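Local atomic coordinates of YohF (Salmonella typhimurium, PDB entry 6WON), a protein that is probably an oxidoreductase of the short-chain dehydrogenase/reductase family that acts on acetoin. Residues I59-S64 / A70-H75. Residues are numbered along the deposited sequence; the frame is centred on the assembly and turned at random.
Sequences IHLDLS and AQAIEH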
loop_
_atom_site.group_PDB
_atom_site.type_symbol
_atom_site.label_atom_id
_atom_site.label_comp_id
_atom_site.label_asym_id
_atom_site.label_seq_id
_atom_site.Cartn_x
_atom_site.Cartn_y
_atom_site.Cartn_z
ATOM N N ILE B 59 -19.364 -22.822 -22.441
ATOM C CA ILE B 59 -18.450 -22.844 -23.574
ATOM C C ILE B 59 -17.076 -23.264 -23.076
ATOM O O ILE B 59 -16.666 -22.926 -21.960
ATOM C CB ILE B 59 -18.408 -21.488 -24.322
ATOM C CG1 ILE B 59 -18.070 -21.722 -25.791
ATOM C CG2 ILE B 59 -17.398 -20.524 -23.716
ATOM C CD1 ILE B 59 -18.336 -20.527 -26.667
ATOM N N HIS B 60 -16.402 -24.058 -23.899
ATOM C CA HIS B 60 -15.006 -24.395 -23.678
ATOM C C HIS B 60 -14.149 -23.150 -23.857
ATOM O O HIS B 60 -14.320 -22.402 -24.824
ATOM C CB HIS B 60 -14.588 -25.494 -24.664
ATOM C CG HIS B 60 -13.127 -25.810 -24.653
ATOM N ND1 HIS B 60 -12.446 -26.159 -23.506
ATOM C CD2 HIS B 60 -12.219 -25.856 -25.658
ATOM C CE1 HIS B 60 -11.181 -26.391 -23.804
ATOM N NE2 HIS B 60 -11.018 -26.217 -25.102
ATOM N N LEU B 61 -13.231 -22.921 -22.924
ATOM C CA LEU B 61 -12.262 -21.836 -23.037
ATOM C C LEU B 61 -10.874 -22.406 -22.787
ATOM O O LEU B 61 -10.618 -22.964 -21.715
ATOM C CB LEU B 61 -12.579 -20.712 -22.046
ATOM C CG LEU B 61 -11.623 -19.518 -21.934
ATOM C CD1 LEU B 61 -11.583 -18.727 -23.227
ATOM C CD2 LEU B 61 -12.041 -18.606 -20.754
ATOM N N ASP B 62 -9.992 -22.287 -23.778
ATOM C CA ASP B 62 -8.600 -22.728 -23.676
ATOM C C ASP B 62 -7.686 -21.510 -23.840
ATOM O O ASP B 62 -7.301 -21.156 -24.957
ATOM C CB ASP B 62 -8.304 -23.794 -24.723
ATOM C CG ASP B 62 -6.957 -24.455 -24.517
ATOM O OD1 ASP B 62 -6.203 -24.002 -23.634
ATOM O OD2 ASP B 62 -6.660 -25.437 -25.236
ATOM N N LEU B 63 -7.323 -20.879 -22.719
ATOM C CA LEU B 63 -6.462 -19.700 -22.729
ATOM C C LEU B 63 -4.989 -20.026 -22.965
ATOM O O LEU B 63 -4.147 -19.140 -22.798
ATOM C CB LEU B 63 -6.598 -18.928 -21.413
ATOM C CG LEU B 63 -7.901 -18.155 -21.224
ATOM C CD1 LEU B 63 -7.910 -17.398 -19.900
ATOM C CD2 LEU B 63 -8.135 -17.212 -22.394
ATOM N N SER B 64 -4.655 -21.256 -23.352
ATOM C CA SER B 64 -3.255 -21.621 -23.494
ATOM C C SER B 64 -2.667 -21.134 -24.813
ATOM O O SER B 64 -1.451 -20.917 -24.901
ATOM C CB SER B 64 -3.099 -23.140 -23.352
ATOM O OG SER B 64 -3.196 -23.806 -24.604
ATOM N N ALA B 70 -9.220 -16.873 -26.777
ATOM C CA ALA B 70 -10.162 -15.990 -26.110
ATOM C C ALA B 70 -11.405 -15.717 -26.951
ATOM O O ALA B 70 -12.369 -15.146 -26.421
ATOM C CB ALA B 70 -9.468 -14.675 -25.732
ATOM N N GLN B 71 -11.421 -16.131 -28.226
ATOM C CA GLN B 71 -12.601 -15.907 -29.058
ATOM C C GLN B 71 -13.835 -16.615 -28.501
ATOM O O GLN B 71 -14.969 -16.177 -28.745
ATOM C CB GLN B 71 -12.326 -16.352 -30.492
ATOM C CG GLN B 71 -11.553 -15.325 -31.316
ATOM C CD GLN B 71 -12.191 -13.946 -31.255
ATOM O OE1 GLN B 71 -13.310 -13.737 -31.746
ATOM N NE2 GLN B 71 -11.487 -12.998 -30.639
ATOM N N ALA B 72 -13.641 -17.692 -27.732
ATOM C CA ALA B 72 -14.782 -18.371 -27.121
ATOM C C ALA B 72 -15.608 -17.423 -26.246
ATOM O O ALA B 72 -16.816 -17.629 -26.066
ATOM C CB ALA B 72 -14.291 -19.573 -26.313
ATOM N N ILE B 73 -14.987 -16.380 -25.697
ATOM C CA ILE B 73 -15.760 -15.378 -24.965
ATOM C C ILE B 73 -16.722 -14.653 -25.898
ATOM O O ILE B 73 -17.887 -14.416 -25.552
ATOM C CB ILE B 73 -14.814 -14.394 -24.260
ATOM C CG1 ILE B 73 -13.936 -15.141 -23.250
ATOM C CG2 ILE B 73 -15.618 -13.291 -23.574
ATOM C CD1 ILE B 73 -14.685 -15.670 -22.047
ATOM N N GLU B 74 -16.252 -14.284 -27.093
ATOM C CA GLU B 74 -17.122 -13.616 -28.057
ATOM C C GLU B 74 -18.266 -14.527 -28.487
ATOM O O GLU B 74 -19.399 -14.063 -28.680
ATOM C CB GLU B 74 -16.305 -13.155 -29.266
ATOM C CG GLU B 74 -17.134 -12.601 -30.420
ATOM C CD GLU B 74 -17.830 -11.291 -30.078
ATOM O OE1 GLU B 74 -17.435 -10.626 -29.094
ATOM O OE2 GLU B 74 -18.781 -10.923 -30.801
ATOM N N HIS B 75 -18.002 -15.832 -28.612
ATOM C CA HIS B 75 -19.071 -16.752 -28.999
ATOM C C HIS B 75 -20.111 -16.891 -27.892
ATOM O O HIS B 75 -21.317 -16.943 -28.167
ATOM C CB HIS B 75 -18.494 -18.118 -29.353
ATOM C CG HIS B 75 -17.499 -18.080 -30.468
ATOM N ND1 HIS B 75 -17.787 -17.543 -31.705
ATOM C CD2 HIS B 75 -16.215 -18.510 -30.535
ATOM C CE1 HIS B 75 -16.725 -17.643 -32.484
ATOM N NE2 HIS B 75 -15.757 -18.227 -31.799
#
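Ile59 CG1 lies roughly anti to the backbone N (chi1 -151°), and Leu61 CG is anti to its own (chi1 176°). Both side chains reach helix 71-80 in this way. In Ile59 the extended chain (chi2 166°) carries CD1 out to the helix, while CG2 touches Ala72 CB at 4.2 Å. In Leu61 the two methyls divide between partners. The contact is the strand-loop-helix connection of a Rossmann fold: strand 56-60, outermost in the parallel sheet within this chain, runs through a loop into helix 71-80. No hydrogen bond links the two segments.

Ile59 CD1 lies 3.3 Å from Ala72 O and 3.6 Å from His75 CB. The Ile59 and His75 side chains cross at about a right angle. Leu61 CD1 meets Ala72 CB, while CD2 meets Ile73 CD1, each at 4.2 Å. Leu61 and Ile73 both also touch Thr10 and Thr34, and Ile73 packs on Cys120 of helix 103-131. Ile73 thus sits between strand 30-35, the loop at Thr10 and helix 103-131.

Just after the strand, Asp62 OD1 accepts from Ser64 N in an Asx turn. Ala72 CB sits 3.2 Å from His60 O.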